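Alpha-1,4-endofucoidanase (Mariniflexile fucanivorans, PDB 6DLH) is a family 107 glycoside hydrolase that cleaves alpha-1,4 linkages inside fucoidan chains by a retaining mechanism. Local coordinates at residues Lys676-Asp681 against Ser708-Leu713; Gly697-Ser702 against Ile726-Thr731. All coordinates share one frame; numbering follows the deposited sequence.

Contact 1: residues Lys676-Asp681 against Ser708-Leu713; sequences KTSGPD and SFTFNL
Thr-710 OG1 is gripped by two hydroxyls: Thr-677 OG1 lies 2.6 Å from it and Ser-678 OG 2.9 Å, two hydrogen bonds whose proton directions the distances leave open. With each hydroxyl oxygen between its own backbone N and carbonyl carbon (chi1 58° to 79°), the three can meet. Lys-676 pairs with Phe-711 but Ser-678 with Thr-710, a register shift of one that marks a classic beta bulge, and backbone bonds flank it: Thr-677 N reaches Thr-710 O at 3.0 Å and Thr-710 N reaches Ser-678 O at 3.1 Å. On the other face, Lys-676 runs fully extended past the phenylalanines, its CB 3.7 Å from Phe-711 CE2 and its CE at the edge of the Phe-709 ring. Lys-676 NZ donates to Pro-680 O (2.7 Å), weakly to Gly-679 O, and to Leu-683 O. Replacing the lysine by an alanine would probably leave these carbonyls without this donor and the backbone after strand 674-678 less firmly held. Pro-680 CD makes a CH-pi contact over one face of the Phe-709 ring, offset toward the rim, 4.1 Å from the centroid. Strand 674-678 is an edge strand of its four-stranded sheet, whereas strand 705-713 also bonds to strand 720-729.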
loop_
_atom_site.group_PDB
_atom_site.type_symbol
_atom_site.label_atom_id
_atom_site.label_comp_id
_atom_site.label_asym_id
_atom_site.label_seq_id
_atom_site.Cartn_x
_atom_site.Cartn_y
_atom_site.Cartn_z
ATOM N N LYS A 676 11.082 35.357 -31.462
ATOM C CA LYS A 676 10.704 36.669 -30.972
ATOM C C LYS A 676 10.536 37.579 -32.182
ATOM O O LYS A 676 11.286 37.454 -33.152
ATOM C CB LYS A 676 11.784 37.215 -30.038
ATOM C CG LYS A 676 11.413 38.478 -29.272
ATOM C CD LYS A 676 12.626 39.110 -28.627
ATOM C CE LYS A 676 12.288 40.246 -27.686
ATOM N NZ LYS A 676 13.520 40.801 -27.078
ATOM N N THR A 677 9.550 38.484 -32.102
ATOM C CA THR A 677 9.235 39.382 -33.200
ATOM C C THR A 677 9.275 40.849 -32.761
ATOM O O THR A 677 9.455 41.719 -33.611
ATOM C CB THR A 677 7.954 38.964 -33.937
ATOM O OG1 THR A 677 6.892 38.946 -32.983
ATOM C CG2 THR A 677 8.075 37.631 -34.652
ATOM N N SER A 678 9.120 41.131 -31.456
ATOM C CA SER A 678 9.295 42.495 -30.968
ATOM C C SER A 678 9.342 42.553 -29.442
ATOM O O SER A 678 9.029 41.569 -28.772
ATOM C CB SER A 678 8.245 43.430 -31.518
ATOM O OG SER A 678 7.021 43.288 -30.816
ATOM N N GLY A 679 9.743 43.727 -28.923
ATOM C CA GLY A 679 9.736 44.069 -27.506
ATOM C C GLY A 679 11.151 44.238 -26.950
ATOM O O GLY A 679 12.114 43.822 -27.591
ATOM N N PRO A 680 11.314 44.813 -25.731
ATOM C CA PRO A 680 12.633 45.054 -25.128
ATOM C C PRO A 680 13.672 43.936 -25.253
ATOM O O PRO A 680 13.334 42.751 -25.243
ATOM C CB PRO A 680 12.291 45.278 -23.649
ATOM C CG PRO A 680 10.931 45.945 -23.704
ATOM C CD PRO A 680 10.217 45.276 -24.862
ATOM N N ASP A 681 14.946 44.350 -25.325
ATOM C CA ASP A 681 16.065 43.515 -25.738
ATOM C C ASP A 681 16.480 42.533 -24.644
ATOM O O ASP A 681 17.141 41.538 -24.938
ATOM C CB ASP A 681 17.286 44.361 -26.111
ATOM C CG ASP A 681 17.301 44.836 -27.553
ATOM O OD1 ASP A 681 16.474 44.336 -28.349
ATOM O OD2 ASP A 681 18.147 45.699 -27.870
ATOM N N SER A 708 6.096 44.853 -23.012
ATOM C CA SER A 708 5.291 44.125 -23.977
ATOM C C SER A 708 6.182 43.475 -25.036
ATOM O O SER A 708 7.087 44.109 -25.577
ATOM C CB SER A 708 4.240 45.023 -24.574
ATOM O OG SER A 708 3.467 44.325 -25.538
ATOM N N PHE A 709 5.915 42.196 -25.315
ATOM C CA PHE A 709 6.682 41.425 -26.282
ATOM C C PHE A 709 5.728 40.697 -27.223
ATOM O O PHE A 709 4.565 40.487 -26.893
ATOM C CB PHE A 709 7.564 40.387 -25.580
ATOM C CG PHE A 709 8.529 40.942 -24.564
ATOM C CD1 PHE A 709 8.117 41.208 -23.262
ATOM C CD2 PHE A 709 9.850 41.195 -24.903
ATOM C CE1 PHE A 709 9.005 41.719 -22.328
ATOM C CE2 PHE A 709 10.736 41.709 -23.967
ATOM C CZ PHE A 709 10.313 41.968 -22.683
ATOM N N THR A 710 6.232 40.305 -28.398
ATOM C CA THR A 710 5.436 39.488 -29.299
ATOM C C THR A 710 6.267 38.281 -29.733
ATOM O O THR A 710 7.472 38.396 -29.962
ATOM C CB THR A 710 4.842 40.315 -30.454
ATOM O OG1 THR A 710 5.882 40.667 -31.370
ATOM C CG2 THR A 710 4.120 41.566 -29.993
ATOM N N PHE A 711 5.607 37.124 -29.834
ATOM C CA PHE A 711 6.286 35.885 -30.170
ATOM C C PHE A 711 5.493 35.143 -31.240
ATOM O O PHE A 711 4.266 35.167 -31.248
ATOM C CB PHE A 711 6.525 35.029 -28.917
ATOM C CG PHE A 711 7.613 35.539 -28.000
ATOM C CD1 PHE A 711 7.327 36.435 -26.978
ATOM C CD2 PHE A 711 8.932 35.134 -28.163
ATOM C CE1 PHE A 711 8.327 36.904 -26.139
ATOM C CE2 PHE A 711 9.935 35.609 -27.326
ATOM C CZ PHE A 711 9.631 36.498 -26.317
ATOM N N ASN A 712 6.215 34.476 -32.140
ATOM C CA ASN A 712 5.560 33.800 -33.242
ATOM C C ASN A 712 5.752 32.292 -33.106
ATOM O O ASN A 712 6.848 31.823 -32.808
ATOM C CB ASN A 712 5.941 34.391 -34.604
ATOM C CG ASN A 712 5.287 33.657 -35.756
ATOM O OD1 ASN A 712 4.238 34.072 -36.249
ATOM N ND2 ASN A 712 5.877 32.545 -36.167
ATOM N N LEU A 713 4.658 31.565 -33.363
ATOM C CA LEU A 713 4.558 30.126 -33.207
ATOM C C LEU A 713 4.127 29.532 -34.550
ATOM O O LEU A 713 3.013 29.788 -35.001
ATOM C CB LEU A 713 3.509 29.922 -32.108
ATOM C CG LEU A 713 3.155 28.490 -31.719
ATOM C CD1 LEU A 713 4.343 27.777 -31.084
ATOM C CD2 LEU A 713 1.970 28.504 -30.767
#

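Contact 2: residues Gly697-Ser702 against Ile726-Thr731; sequences GTPINS and INVIAT
The side-chain amide of Asn-701 carries Ala-730 on one face: Ala-730 CB stands 3.7 Å from Asn-701 CG and almost straight above the amide plane. The backbone nitrogen of Thr-731 approaches from that same side, tilted out of the plane, and donates a weak hydrogen bond to Asn-701 OD1, long at 3.5 Å but fairly straight (166°). Thr-731 N is just as near Asn-701 ND2, yet two donors cannot bond each other. With CG of Asn-701 opposite its carbonyl carbon (chi1 -71°), the amide is placed beside Ala-730 and Thr-731; the CA atoms of Asn-701 and Ala-730 are 4.8 Å apart. No beta bridge joins the segments. Residues 698-704 connect strand 692-697, outside the four-stranded sheet, to strand 705-713 within it, a crossing between layers consistent with an Ig-like beta sandwich. At the buried end of the contact, Pro-699 CB packs against both methyls of Val-728, 3.7 Å from Val-728 CG1 and 4.0 Å from Val-728 CG2, and Trp-682 touches both residues. Thr-731 OG1 turns to another partner, the carbonyl oxygen of Gly-650, while Pro-699 is backbone-bonded to Ser-651 of the loop after strand 642-649.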
loop_
_atom_site.group_PDB
_atom_site.type_symbol
_atom_site.label_atom_id
_atom_site.label_comp_id
_atom_site.label_asym_id
_atom_site.label_seq_id
_atom_site.Cartn_x
_atom_site.Cartn_y
_atom_site.Cartn_z
ATOM N N GLY A 697 16.596 36.409 -19.024
ATOM C CA GLY A 697 17.293 37.672 -19.160
ATOM C C GLY A 697 17.248 38.435 -17.844
ATOM O O GLY A 697 16.505 38.060 -16.940
ATOM N N THR A 698 18.038 39.507 -17.753
ATOM C CA THR A 698 18.076 40.301 -16.536
ATOM C C THR A 698 17.573 41.710 -16.834
ATOM O O THR A 698 18.191 42.442 -17.603
ATOM C CB THR A 698 19.463 40.260 -15.878
ATOM O OG1 THR A 698 19.835 38.885 -15.769
ATOM C CG2 THR A 698 19.481 40.903 -14.509
ATOM N N PRO A 699 16.429 42.124 -16.246
ATOM C CA PRO A 699 15.947 43.495 -16.393
ATOM C C PRO A 699 16.662 44.390 -15.387
ATOM O O PRO A 699 17.072 43.923 -14.327
ATOM C CB PRO A 699 14.458 43.356 -16.039
ATOM C CG PRO A 699 14.426 42.247 -15.006
ATOM C CD PRO A 699 15.530 41.296 -15.424
ATOM N N ILE A 700 16.829 45.666 -15.753
ATOM C CA ILE A 700 17.295 46.695 -14.836
ATOM C C ILE A 700 16.124 47.639 -14.559
ATOM O O ILE A 700 15.082 47.524 -15.205
ATOM C CB ILE A 700 18.549 47.415 -15.385
ATOM C CG1 ILE A 700 18.307 48.067 -16.753
ATOM C CG2 ILE A 700 19.741 46.464 -15.412
ATOM C CD1 ILE A 700 19.420 48.986 -17.220
ATOM N N ASN A 701 16.306 48.557 -13.599
ATOM C CA ASN A 701 15.253 49.452 -13.137
ATOM C C ASN A 701 14.719 50.329 -14.271
ATOM O O ASN A 701 13.543 50.684 -14.274
ATOM C CB ASN A 701 15.705 50.311 -11.955
ATOM C CG ASN A 701 15.851 49.509 -10.678
ATOM O OD1 ASN A 701 16.029 48.294 -10.721
ATOM N ND2 ASN A 701 15.778 50.175 -9.538
ATOM N N SER A 702 15.582 50.679 -15.230
ATOM C CA SER A 702 15.149 51.478 -16.368
ATOM C C SER A 702 14.060 50.754 -17.167
ATOM O O SER A 702 13.442 51.358 -18.042
ATOM C CB SER A 702 16.312 51.867 -17.241
ATOM O OG SER A 702 16.730 50.775 -18.046
ATOM N N ILE A 726 5.155 41.314 -19.210
ATOM C CA ILE A 726 5.845 41.171 -17.935
ATOM C C ILE A 726 5.971 42.547 -17.290
ATOM O O ILE A 726 6.551 43.460 -17.877
ATOM C CB ILE A 726 7.242 40.537 -18.109
ATOM C CG1 ILE A 726 7.184 39.123 -18.688
ATOM C CG2 ILE A 726 8.011 40.570 -16.796
ATOM C CD1 ILE A 726 8.489 38.656 -19.294
ATOM N N ASN A 727 5.447 42.668 -16.067
ATOM C CA ASN A 727 5.691 43.825 -15.223
ATOM C C ASN A 727 7.043 43.669 -14.525
ATOM O O ASN A 727 7.275 42.683 -13.826
ATOM C CB ASN A 727 4.579 44.005 -14.187
ATOM C CG ASN A 727 4.709 45.309 -13.434
ATOM O OD1 ASN A 727 5.592 46.107 -13.732
ATOM N ND2 ASN A 727 3.834 45.538 -12.469
ATOM N N VAL A 728 7.927 44.656 -14.718
ATOM C CA VAL A 728 9.225 44.683 -14.062
ATOM C C VAL A 728 9.145 45.647 -12.878
ATOM O O VAL A 728 8.928 46.838 -13.074
ATOM C CB VAL A 728 10.353 45.061 -15.047
ATOM C CG1 VAL A 728 11.699 45.234 -14.355
ATOM C CG2 VAL A 728 10.478 44.069 -16.194
ATOM N N ILE A 729 9.303 45.118 -11.656
ATOM C CA ILE A 729 9.319 45.915 -10.437
ATOM C C ILE A 729 10.757 46.349 -10.160
ATOM O O ILE A 729 11.670 45.522 -10.155
ATOM C CB ILE A 729 8.740 45.130 -9.239
ATOM C CG1 ILE A 729 7.371 44.506 -9.529
ATOM C CG2 ILE A 729 8.717 45.983 -7.978
ATOM C CD1 ILE A 729 6.238 45.501 -9.645
ATOM N N ALA A 730 10.935 47.653 -9.911
ATOM C CA ALA A 730 12.235 48.252 -9.647
ATOM C C ALA A 730 12.638 48.003 -8.195
ATOM O O ALA A 730 11.810 48.115 -7.290
ATOM C CB ALA A 730 12.194 49.731 -9.959
ATOM N N THR A 731 13.924 47.685 -7.998
ATOM C CA THR A 731 14.455 47.336 -6.689
ATOM C C THR A 731 14.812 48.613 -5.927
ATOM O O THR A 731 15.871 49.199 -6.155
ATOM C CB THR A 731 15.651 46.382 -6.809
ATOM O OG1 THR A 731 15.353 45.330 -7.731
ATOM C CG2 THR A 731 16.069 45.799 -5.475
#

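In the fold
Contacts 1 and 2 lie in the last, putatively Ig-like, module of the chain, with centres about 17 Å apart and nearest atoms about 4 Å apart, without touching. Their segments alternate along the sequence: 676-681, 697-702, 708-713, 726-731. Both reach one mixed sheet, in the order 642-649, 720-729, 705-713, 674-678; contact 1 joins its last two strands, and contact 2 sets the loop entering strand 705-713 against the end of strand 720-729. The interleaved order ties four separate parts of one module together. Their centres lie about 50 and 49 Å from the centre of the chain, in a module separate from the seven-stranded parallel sheet, which probably belongs to the hydrolase domain.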